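Local structure of enoyl-CoA hydratase EchA1 (Mycobacterium marinum, 3QXI) at residues B[24-29]-B[51-56]; B[59-64]-B[203-208]; B[70-75]-B[119-124]. The protein probably catalyses the reversible addition of water across the double bond of enoyl-coenzyme A thioesters, a step of fatty acid metabolism. All coordinates share one frame; numbering follows the deposited sequence.

In the fold
The three contacts come from the crotonase fold, and interactions 1 and 2 share its main sheet. Interaction 1 lays helix 41-56 against strand 25-30; interaction 2 sets the end of helix 193-205 against the start of strand 62-67, which follows helix 41-56 in the chain and neighbours strand 25-30. Their centres lie about 10 Å apart, and the sheet joins them directly, Leu26 O to Ile64 N at 2.8 Å. Interaction 3, between a loop after strand 62-67 and helix 116-123, lies with its centre about 17 Å from that of interaction 1 and about 21 Å from that of interaction 2. It is nested inside the chain loop that interaction 2 closes, near the probable substrate-binding region.

Interaction 1: residues B[24-29]-B[51-56]; sequences RILIIT and MDRLDA
The guanidinium of Arg53 carries Leu26 on one of its faces: CD1 of Leu26 sits over the centre of the flat group, 4.0 Å above its plane, and the two side chains meet at about a right angle. NH2 of the same group also makes a weak hydrogen bond to OE1 of Gln21, on the neighbouring strand 17-22. This is the first strand-to-helix step of a beta-alpha-beta unit (strand 25-30, helix 41-56, strand 62-67) in the crotonase fold. The axes of 25-29 and 51-56 run antiparallel (179°), 9.8 Å apart at closest; as side chains alternate along a strand, Leu26 and Ile28 face the helix.

Leu26 divides its two methyls between successive helix residues. While CD1 goes to Arg53, CD2 lies 4.0 Å from Leu54 CB, deeper in the interface. Arg53 gets there by stretching out, its chain extended from CG to NE, so that the charged end reaches the more exposed border of an otherwise apolar contact. About one turn before Leu54, Met51 starts off away from the strand, but a turn about its CB-CG bond (chi2 -46°) brings the thioether back. Loop residue Phe96 packs on Met51 as well, and Pro101 on Leu54. The thioether closes on the tip of Ile28, whose CD1 lies 3.9 Å from Met51 SD and 3.8 Å from its terminal CE.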
ATOM      1  N   ARG B  24       8.770 -12.362  29.892  1.00 29.40           N
ATOM      2  CA  ARG B  24       9.446 -12.607  28.602  1.00 27.69           C
ATOM      3  C   ARG B  24       9.428 -11.351  27.710  1.00 25.96           C
ATOM      4  O   ARG B  24       9.742 -11.401  26.532  1.00 25.82           O
ATOM      5  CB  ARG B  24       8.825 -13.801  27.866  1.00 27.33           C
ATOM      6  CG  ARG B  24       8.667 -15.094  28.682  1.00 27.98           C
ATOM      7  CD  ARG B  24       8.147 -16.220  27.799  1.00 28.50           C
ATOM      8  NE  ARG B  24       9.029 -16.415  26.648  1.00 29.67           N
ATOM      9  CZ  ARG B  24      10.147 -17.141  26.664  1.00 29.93           C
ATOM     10  NH1 ARG B  24      10.512 -17.774  27.771  1.00 31.15           N
ATOM     11  NH2 ARG B  24      10.906 -17.225  25.575  1.00 28.92           N
ATOM     12  N   ILE B  25       9.079 -10.221  28.289  1.00 24.93           N
ATOM     13  CA  ILE B  25       9.081  -8.973  27.566  1.00 23.88           C
ATOM     14  C   ILE B  25      10.254  -8.113  27.996  1.00 24.20           C
ATOM     15  O   ILE B  25      10.498  -7.936  29.191  1.00 25.66           O
ATOM     16  CB  ILE B  25       7.760  -8.211  27.827  1.00 23.89           C
ATOM     17  CG1 ILE B  25       6.565  -9.081  27.411  1.00 21.85           C
ATOM     18  CG2 ILE B  25       7.784  -6.822  27.132  1.00 23.55           C
ATOM     19  CD1 ILE B  25       5.247  -8.603  27.967  1.00 22.84           C
ATOM     20  N   LEU B  26      10.973  -7.566  27.028  1.00 23.58           N
ATOM     21  CA  LEU B  26      11.990  -6.569  27.327  1.00 23.54           C
ATOM     22  C   LEU B  26      11.461  -5.160  27.102  1.00 23.39           C
ATOM     23  O   LEU B  26      10.963  -4.839  26.024  1.00 23.51           O
ATOM     24  CB  LEU B  26      13.243  -6.801  26.473  1.00 23.24           C
ATOM     25  CG  LEU B  26      14.545  -6.129  26.950  1.00 23.61           C
ATOM     26  CD1 LEU B  26      15.088  -6.811  28.203  1.00 19.05           C
ATOM     27  CD2 LEU B  26      15.603  -6.103  25.818  1.00 22.53           C
ATOM     28  N   ILE B  27      11.559  -4.319  28.120  1.00 23.68           N
ATOM     29  CA  ILE B  27      11.104  -2.952  27.994  1.00 23.12           C
ATOM     30  C   ILE B  27      12.317  -2.019  27.889  1.00 23.48           C
ATOM     31  O   ILE B  27      13.169  -1.998  28.768  1.00 22.87           O
ATOM     32  CB  ILE B  27      10.153  -2.564  29.159  1.00 23.85           C
ATOM     33  CG1 ILE B  27       8.906  -3.478  29.142  1.00 22.85           C
ATOM     34  CG2 ILE B  27       9.814  -1.056  29.096  1.00 22.20           C
ATOM     35  CD1 ILE B  27       8.018  -3.348  30.330  1.00 22.57           C
ATOM     36  N   ILE B  28      12.368  -1.254  26.797  1.00 23.02           N
ATOM     37  CA  ILE B  28      13.498  -0.416  26.435  1.00 23.43           C
ATOM     38  C   ILE B  28      13.055   1.055  26.412  1.00 24.20           C
ATOM     39  O   ILE B  28      12.266   1.472  25.545  1.00 23.44           O
ATOM     40  CB  ILE B  28      14.023  -0.797  25.018  1.00 23.18           C
ATOM     41  CG1 ILE B  28      14.330  -2.303  24.936  1.00 23.01           C
ATOM     42  CG2 ILE B  28      15.254   0.035  24.650  1.00 21.20           C
ATOM     43  CD1 ILE B  28      14.468  -2.851  23.525  1.00 20.49           C
ATOM     44  N   THR B  29      13.594   1.838  27.345  1.00 24.90           N
ATOM     45  CA  THR B  29      13.156   3.211  27.562  1.00 25.13           C
ATOM     46  C   THR B  29      14.272   4.210  27.286  1.00 26.31           C
ATOM     47  O   THR B  29      15.274   4.239  28.015  1.00 27.22           O
ATOM     48  CB  THR B  29      12.694   3.401  29.022  1.00 26.10           C
ATOM     49  OG1 THR B  29      11.807   2.324  29.396  1.00 25.09           O
ATOM     50  CG2 THR B  29      12.032   4.787  29.222  1.00 24.07           C
ATOM     51  N   MET B  51      18.533  -4.367  21.399  1.00 24.43           N
ATOM     52  CA  MET B  51      17.971  -5.251  20.360  1.00 25.23           C
ATOM     53  C   MET B  51      18.761  -6.564  20.227  1.00 26.60           C
ATOM     54  O   MET B  51      18.164  -7.638  20.086  1.00 26.49           O
ATOM     55  CB  MET B  51      17.875  -4.545  18.992  1.00 24.44           C
ATOM     56  CG  MET B  51      16.990  -3.263  18.954  1.00 23.90           C
ATOM     57  SD  MET B  51      15.361  -3.362  19.768  1.00 23.55           S
ATOM     58  CE  MET B  51      14.911  -1.641  19.975  1.00 20.54           C
ATOM     59  N   ASP B  52      20.099  -6.456  20.250  1.00 27.57           N
ATOM     60  CA  ASP B  52      20.971  -7.620  20.370  1.00 29.17           C
ATOM     61  C   ASP B  52      20.566  -8.493  21.569  1.00 28.70           C
ATOM     62  O   ASP B  52      20.379  -9.708  21.430  1.00 27.99           O
ATOM     63  CB  ASP B  52      22.445  -7.193  20.517  1.00 30.67           C
ATOM     64  CG  ASP B  52      23.022  -6.600  19.233  1.00 33.11           C
ATOM     65  OD1 ASP B  52      22.381  -6.708  18.171  1.00 35.85           O
ATOM     66  OD2 ASP B  52      24.125  -6.012  19.290  1.00 36.81           O
ATOM     67  N   ARG B  53      20.434  -7.869  22.732  1.00 28.40           N
ATOM     68  CA  ARG B  53      20.031  -8.599  23.931  1.00 29.85           C
ATOM     69  C   ARG B  53      18.703  -9.334  23.677  1.00 28.89           C
ATOM     70  O   ARG B  53      18.592 -10.544  23.915  1.00 28.91           O
ATOM     71  CB  ARG B  53      19.919  -7.668  25.147  1.00 30.10           C
ATOM     72  CG  ARG B  53      19.166  -8.316  26.304  1.00 33.19           C
ATOM     73  CD  ARG B  53      19.545  -7.811  27.699  1.00 37.86           C
ATOM     74  NE  ARG B  53      18.767  -8.543  28.711  1.00 41.88           N
ATOM     75  CZ  ARG B  53      18.508  -8.119  29.950  1.00 44.17           C
ATOM     76  NH1 ARG B  53      18.972  -6.950  30.393  1.00 43.94           N
ATOM     77  NH2 ARG B  53      17.772  -8.878  30.760  1.00 46.40           N
ATOM     78  N   LEU B  54      17.725  -8.599  23.150  1.00 27.73           N
ATOM     79  CA  LEU B  54      16.384  -9.126  22.897  1.00 26.73           C
ATOM     80  C   LEU B  54      16.440 -10.383  22.021  1.00 26.70           C
ATOM     81  O   LEU B  54      15.839 -11.421  22.360  1.00 25.75           O
ATOM     82  CB  LEU B  54      15.492  -8.040  22.270  1.00 25.27           C
ATOM     83  CG  LEU B  54      14.212  -8.530  21.569  1.00 25.35           C
ATOM     84  CD1 LEU B  54      13.193  -9.091  22.583  1.00 23.33           C
ATOM     85  CD2 LEU B  54      13.589  -7.449  20.656  1.00 24.45           C
ATOM     86  N   ASP B  55      17.167 -10.269  20.906  1.00 26.46           N
ATOM     87  CA  ASP B  55      17.338 -11.378  19.972  1.00 27.29           C
ATOM     88  C   ASP B  55      18.090 -12.583  20.511  1.00 28.35           C
ATOM     89  O   ASP B  55      17.708 -13.719  20.234  1.00 28.51           O
ATOM     90  CB  ASP B  55      17.921 -10.895  18.639  1.00 26.63           C
ATOM     91  CG  ASP B  55      16.854 -10.262  17.756  1.00 26.02           C
ATOM     92  OD1 ASP B  55      15.677 -10.429  18.118  1.00 23.99           O
ATOM     93  OD2 ASP B  55      17.175  -9.614  16.721  1.00 25.43           O
ATOM     94  N   ALA B  56      19.114 -12.334  21.324  1.00 29.72           N
ATOM     95  CA  ALA B  56      19.992 -13.392  21.834  1.00 30.53           C
ATOM     96  C   ALA B  56      19.405 -14.148  23.044  1.00 31.55           C
ATOM     97  O   ALA B  56      19.708 -15.328  23.248  1.00 33.02           O
ATOM     98  CB  ALA B  56      21.374 -12.803  22.170  1.00 30.89           C
TER

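Interaction 2: residues B[59-64]-B[203-208]; sequences GLSVGI and KITANG
Val62 and Ile204 meet at about a right angle, the CG2 branch of each leading, 3.9 Å apart. Both side chains leave their backbones heading for the partner segment. The same Val62 methyl also runs up against Thr205: its CG2 is 3.2 Å from Thr205 OG1, a tight approach with no hydrogen bond in it. Val62 puts CG1 anti to its backbone N (chi1 -174°), which leaves CG2 as the branch that fits between the two helix residues.

Thr205 sets both its branches against one carbon, Ser61 CB. Its hydroxyl oxygen OG1 lies 3.6 Å from Ser61 CB, and its methyl CG2 is 4.1 Å from that same carbon. The Thr205 hydroxyl is hydrogen-bonded to the carbonyl O of Ala201, one turn back in its own helix, and this bond fits a rotation that places OG1 beside the backbone N (chi1 -67°). The Ser61 hydroxyl is hydrogen-bonded instead to NE of Arg24, a residue that also packs on Thr205. Each hydroxyl thus has its own polar partner, and what Thr205 OG1 meets across the contact is carbon: Ser61 CB and Val62 CG2.

Just beyond, Lys203 forms a salt bridge with Asp171 of the second subunit, where Asn207 also bonds to backbone oxygens. Strand 62-67 is here covered by helix 193-205 on the sheet face opposite helix 41-56, the helix-flanked sheet of the crotonase fold in a three-chain assembly.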
ATOM      1  N   GLY B  59      15.155 -16.406  27.018  1.00 30.30           N
ATOM      2  CA  GLY B  59      14.069 -16.106  27.939  1.00 29.21           C
ATOM      3  C   GLY B  59      13.160 -14.959  27.526  1.00 28.34           C
ATOM      4  O   GLY B  59      12.215 -14.663  28.248  1.00 28.42           O
ATOM      5  N   LEU B  60      13.431 -14.319  26.380  1.00 26.68           N
ATOM      6  CA  LEU B  60      12.633 -13.191  25.885  1.00 25.76           C
ATOM      7  C   LEU B  60      11.884 -13.523  24.588  1.00 25.03           C
ATOM      8  O   LEU B  60      12.429 -14.208  23.698  1.00 25.59           O
ATOM      9  CB  LEU B  60      13.516 -11.962  25.626  1.00 25.38           C
ATOM     10  CG  LEU B  60      14.253 -11.322  26.806  1.00 25.46           C
ATOM     11  CD1 LEU B  60      15.260 -10.297  26.297  1.00 25.75           C
ATOM     12  CD2 LEU B  60      13.315 -10.680  27.781  1.00 23.61           C
ATOM     13  N   SER B  61      10.658 -13.014  24.475  1.00 23.64           N
ATOM     14  CA  SER B  61       9.851 -13.185  23.256  1.00 22.72           C
ATOM     15  C   SER B  61       9.521 -11.908  22.463  1.00 20.98           C
ATOM     16  O   SER B  61       9.393 -11.959  21.244  1.00 21.44           O
ATOM     17  CB  SER B  61       8.565 -13.936  23.582  1.00 22.64           C
ATOM     18  OG  SER B  61       8.854 -15.246  24.004  1.00 23.62           O
ATOM     19  N   VAL B  62       9.384 -10.777  23.147  1.00 20.43           N
ATOM     20  CA  VAL B  62       8.935  -9.509  22.533  1.00 19.39           C
ATOM     21  C   VAL B  62       9.622  -8.309  23.172  1.00 19.04           C
ATOM     22  O   VAL B  62       9.827  -8.288  24.382  1.00 20.75           O
ATOM     23  CB  VAL B  62       7.389  -9.298  22.708  1.00 19.02           C
ATOM     24  CG1 VAL B  62       6.921  -8.081  21.948  1.00 18.24           C
ATOM     25  CG2 VAL B  62       6.604 -10.513  22.246  1.00 19.02           C
ATOM     26  N   GLY B  63       9.964  -7.315  22.364  1.00 18.01           N
ATOM     27  CA  GLY B  63      10.566  -6.087  22.832  1.00 17.58           C
ATOM     28  C   GLY B  63       9.496  -5.034  22.872  1.00 17.71           C
ATOM     29  O   GLY B  63       8.523  -5.143  22.144  1.00 18.07           O
ATOM     30  N   ILE B  64       9.641  -4.032  23.750  1.00 18.18           N
ATOM     31  CA  ILE B  64       8.826  -2.803  23.711  1.00 17.35           C
ATOM     32  C   ILE B  64       9.718  -1.568  23.795  1.00 17.71           C
ATOM     33  O   ILE B  64      10.544  -1.463  24.670  1.00 18.43           O
ATOM     34  CB  ILE B  64       7.801  -2.766  24.858  1.00 17.58           C
ATOM     35  CG1 ILE B  64       6.823  -3.934  24.720  1.00 16.35           C
ATOM     36  CG2 ILE B  64       7.036  -1.391  24.902  1.00 16.22           C
ATOM     37  CD1 ILE B  64       5.861  -4.024  25.888  1.00 15.76           C
ATOM     38  N   LYS B 203      -0.091 -11.183  24.258  1.00 25.05           N
ATOM     39  CA  LYS B 203      -0.831 -11.989  23.283  1.00 24.38           C
ATOM     40  C   LYS B 203       0.134 -12.699  22.328  1.00 23.14           C
ATOM     41  O   LYS B 203      -0.034 -13.864  22.002  1.00 23.14           O
ATOM     42  CB  LYS B 203      -1.824 -11.139  22.490  1.00 24.20           C
ATOM     43  CG  LYS B 203      -3.087 -10.763  23.264  1.00 27.90           C
ATOM     44  CD  LYS B 203      -3.686  -9.432  22.785  1.00 31.02           C
ATOM     45  CE  LYS B 203      -4.027  -9.454  21.301  1.00 31.89           C
ATOM     46  NZ  LYS B 203      -5.031 -10.532  21.064  1.00 35.10           N
ATOM     47  N   ILE B 204       1.164 -11.983  21.914  1.00 22.28           N
ATOM     48  CA  ILE B 204       2.143 -12.485  20.956  1.00 21.01           C
ATOM     49  C   ILE B 204       3.068 -13.501  21.609  1.00 21.65           C
ATOM     50  O   ILE B 204       3.356 -14.536  21.009  1.00 21.44           O
ATOM     51  CB  ILE B 204       2.930 -11.343  20.309  1.00 20.10           C
ATOM     52  CG1 ILE B 204       2.018 -10.552  19.358  1.00 18.54           C
ATOM     53  CG2 ILE B 204       4.129 -11.886  19.553  1.00 18.20           C
ATOM     54  CD1 ILE B 204       2.577  -9.189  19.013  1.00 17.26           C
ATOM     55  N   THR B 205       3.494 -13.190  22.839  1.00 21.43           N
ATOM     56  CA  THR B 205       4.256 -14.078  23.712  1.00 21.85           C
ATOM     57  C   THR B 205       3.571 -15.424  24.049  1.00 22.10           C
ATOM     58  O   THR B 205       4.254 -16.414  24.322  1.00 23.10           O
ATOM     59  CB  THR B 205       4.646 -13.337  25.023  1.00 21.77           C
ATOM     60  OG1 THR B 205       5.580 -12.303  24.708  1.00 22.73           O
ATOM     61  CG2 THR B 205       5.317 -14.273  26.007  1.00 23.25           C
ATOM     62  N   ALA B 206       2.247 -15.466  24.059  1.00 21.37           N
ATOM     63  CA  ALA B 206       1.522 -16.723  24.305  1.00 21.61           C
ATOM     64  C   ALA B 206       1.621 -17.663  23.086  1.00 21.97           C
ATOM     65  O   ALA B 206       1.349 -18.867  23.196  1.00 21.87           O
ATOM     66  CB  ALA B 206       0.053 -16.441  24.639  1.00 21.78           C
ATOM     67  N   ASN B 207       2.031 -17.105  21.939  1.00 21.59           N
ATOM     68  CA  ASN B 207       2.155 -17.863  20.681  1.00 21.98           C
ATOM     69  C   ASN B 207       3.537 -18.508  20.467  1.00 21.79           C
ATOM     70  O   ASN B 207       4.518 -18.076  21.064  1.00 22.07           O
ATOM     71  CB  ASN B 207       1.755 -16.992  19.464  1.00 20.76           C
ATOM     72  CG  ASN B 207       0.330 -16.544  19.534  1.00 21.50           C
ATOM     73  OD1 ASN B 207      -0.533 -17.251  20.056  1.00 22.75           O
ATOM     74  ND2 ASN B 207       0.062 -15.354  19.028  1.00 19.56           N
ATOM     75  N   GLY B 208       3.605 -19.517  19.593  1.00 21.80           N
ATOM     76  CA  GLY B 208       4.855 -20.251  19.335  1.00 21.69           C
ATOM     77  C   GLY B 208       5.992 -19.378  18.821  1.00 21.40           C
ATOM     78  O   GLY B 208       5.864 -18.777  17.754  1.00 21.35           O
TER

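Interaction 3: residues B[70-75]-B[119-124]; sequences GSFCAG and ELALAT
Phe72 pushes one corner of its ring, CE2, into the shallow dip between Leu120 and Ala121 on the surface of helix 116-123. Leu120 CB meets the ring at its edge, near the ring plane, 4.1 Å from CE2. Ala121 makes the other wall of the dip: its backbone N lies 4.0 Å from CE2 and its CB 4.2 Å. With CG anti to the backbone N (chi1 -175°), the ring reaches from its loop across to the helix, and Ala107 and Val109 of strand 105-109 pack on it from the sheet.

The answering bump is Leu120. Its CD1 projects from the helix toward the loop and comes to rest 3.9 Å from Cys73 SG, so the loop meets the leucine at two points, Phe72 at CB and Cys73 at the CD1 tip. Ile30 touches both Leu120 and Cys73, adding a strand residue to this apolar cluster. Residues 72-75 read Phe-Cys-Ala-Gly, and helix 116-123 opens with a pair of glycines; in crotonase relatives these two regions each supply a peptide N-H to the oxyanion hole, which is probably the case here as well.

Cys73 SG also accepts a hydrogen bond from Gly75 N (3.4 Å), a weak bond that spans the turn from residue 73 to 75. At the far end of the helix, Ala121 O takes two donors: Thr124 N, and Thr124 OG1, which lies in the carbonyl plane at 2.6 Å from that oxygen.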
ATOM      1  N   GLY B  70       6.809  10.927  29.568  1.00 32.21           N
ATOM      2  CA  GLY B  70       5.609  11.290  28.817  1.00 32.16           C
ATOM      3  C   GLY B  70       5.776  11.688  27.363  1.00 31.94           C
ATOM      4  O   GLY B  70       4.827  12.184  26.729  1.00 32.34           O
ATOM      5  N   SER B  71       6.972  11.480  26.820  1.00 31.02           N
ATOM      6  CA  SER B  71       7.213  11.779  25.421  1.00 30.09           C
ATOM      7  C   SER B  71       8.097  10.686  24.853  1.00 28.79           C
ATOM      8  O   SER B  71       9.022  10.207  25.526  1.00 29.66           O
ATOM      9  CB  SER B  71       7.858  13.151  25.250  1.00 30.99           C
ATOM     10  OG  SER B  71       7.365  13.777  24.079  1.00 31.22           O
ATOM     11  N   PHE B  72       7.790  10.269  23.627  1.00 26.41           N
ATOM     12  CA  PHE B  72       8.498   9.151  22.991  1.00 23.89           C
ATOM     13  C   PHE B  72       9.926   9.532  22.580  1.00 23.91           C
ATOM     14  O   PHE B  72      10.888   9.011  23.158  1.00 23.25           O
ATOM     15  CB  PHE B  72       7.682   8.619  21.824  1.00 22.70           C
ATOM     16  CG  PHE B  72       8.263   7.399  21.165  1.00 20.40           C
ATOM     17  CD1 PHE B  72       8.133   6.144  21.752  1.00 17.69           C
ATOM     18  CD2 PHE B  72       8.918   7.512  19.935  1.00 16.81           C
ATOM     19  CE1 PHE B  72       8.655   5.016  21.122  1.00 17.39           C
ATOM     20  CE2 PHE B  72       9.429   6.397  19.288  1.00 16.96           C
ATOM     21  CZ  PHE B  72       9.311   5.151  19.876  1.00 16.88           C
ATOM     22  N   CYS B  73      10.052  10.463  21.630  1.00 23.43           N
ATOM     23  CA  CYS B  73      11.345  10.859  21.068  1.00 24.06           C
ATOM     24  C   CYS B  73      11.161  12.025  20.068  1.00 24.95           C
ATOM     25  O   CYS B  73      10.409  11.901  19.111  1.00 23.97           O
ATOM     26  CB  CYS B  73      11.994   9.642  20.388  1.00 23.57           C
ATOM     27  SG  CYS B  73      13.508   9.932  19.412  1.00 22.35           S
ATOM     28  N   ALA B  74      11.835  13.155  20.313  1.00 26.17           N
ATOM     29  CA  ALA B  74      11.773  14.332  19.437  1.00 27.09           C
ATOM     30  C   ALA B  74      12.688  14.190  18.217  1.00 27.70           C
ATOM     31  O   ALA B  74      12.786  15.113  17.402  1.00 28.11           O
ATOM     32  CB  ALA B  74      12.142  15.611  20.223  1.00 28.00           C
ATOM     33  N   GLY B  75      13.355  13.042  18.098  1.00 28.17           N
ATOM     34  CA  GLY B  75      14.191  12.736  16.940  1.00 28.77           C
ATOM     35  C   GLY B  75      15.684  12.640  17.206  1.00 29.83           C
ATOM     36  O   GLY B  75      16.110  12.403  18.332  1.00 30.43           O
ATOM     37  N   GLU B 119      10.608   7.882  12.986  1.00 15.65           N
ATOM     38  CA  GLU B 119      11.399   6.841  12.323  1.00 15.94           C
ATOM     39  C   GLU B 119      11.659   5.606  13.212  1.00 16.25           C
ATOM     40  O   GLU B 119      11.613   4.475  12.731  1.00 15.81           O
ATOM     41  CB  GLU B 119      12.674   7.422  11.743  1.00 16.87           C
ATOM     42  CG  GLU B 119      12.389   8.559  10.744  1.00 18.90           C
ATOM     43  CD  GLU B 119      13.639   9.096  10.055  1.00 20.47           C
ATOM     44  OE1 GLU B 119      14.564   9.579  10.752  1.00 18.26           O
ATOM     45  OE2 GLU B 119      13.671   9.046   8.800  1.00 22.62           O
ATOM     46  N   LEU B 120      11.945   5.831  14.494  1.00 15.98           N
ATOM     47  CA  LEU B 120      12.087   4.733  15.442  1.00 16.67           C
ATOM     48  C   LEU B 120      10.773   3.944  15.576  1.00 16.74           C
ATOM     49  O   LEU B 120      10.783   2.704  15.590  1.00 17.15           O
ATOM     50  CB  LEU B 120      12.537   5.245  16.812  1.00 16.11           C
ATOM     51  CG  LEU B 120      13.887   5.974  16.945  1.00 17.21           C
ATOM     52  CD1 LEU B 120      14.309   6.217  18.409  1.00 15.95           C
ATOM     53  CD2 LEU B 120      14.987   5.246  16.209  1.00 18.89           C
ATOM     54  N   ALA B 121       9.648   4.666  15.656  1.00 16.70           N
ATOM     55  CA  ALA B 121       8.334   4.029  15.799  1.00 16.41           C
ATOM     56  C   ALA B 121       8.045   3.143  14.583  1.00 15.69           C
ATOM     57  O   ALA B 121       7.653   1.989  14.711  1.00 14.76           O
ATOM     58  CB  ALA B 121       7.261   5.067  15.941  1.00 16.57           C
ATOM     59  N   LEU B 122       8.277   3.703  13.404  1.00 15.23           N
ATOM     60  CA  LEU B 122       8.102   2.998  12.135  1.00 14.82           C
ATOM     61  C   LEU B 122       9.029   1.759  11.970  1.00 14.97           C
ATOM     62  O   LEU B 122       8.676   0.833  11.226  1.00 14.07           O
ATOM     63  CB  LEU B 122       8.303   3.979  10.964  1.00 13.75           C
ATOM     64  CG  LEU B 122       7.163   4.958  10.652  1.00 15.19           C
ATOM     65  CD1 LEU B 122       7.629   6.121   9.713  1.00 14.09           C
ATOM     66  CD2 LEU B 122       5.908   4.238  10.064  1.00 13.18           C
ATOM     67  N   ALA B 123      10.199   1.759  12.622  1.00 14.12           N
ATOM     68  CA  ALA B 123      11.130   0.628  12.549  1.00 15.02           C
ATOM     69  C   ALA B 123      10.690  -0.525  13.443  1.00 15.57           C
ATOM     70  O   ALA B 123      11.176  -1.650  13.302  1.00 15.44           O
ATOM     71  CB  ALA B 123      12.570   1.065  12.909  1.00 14.93           C
ATOM     72  N   THR B 124       9.783  -0.250  14.376  1.00 16.00           N
ATOM     73  CA  THR B 124       9.133  -1.332  15.137  1.00 16.55           C
ATOM     74  C   THR B 124       8.092  -2.038  14.240  1.00 16.84           C
ATOM     75  O   THR B 124       7.845  -1.594  13.116  1.00 17.27           O
ATOM     76  CB  THR B 124       8.467  -0.833  16.479  1.00 16.50           C
ATOM     77  OG1 THR B 124       7.283  -0.083  16.191  1.00 15.90           O
ATOM     78  CG2 THR B 124       9.439   0.017  17.337  1.00 15.54           C
TER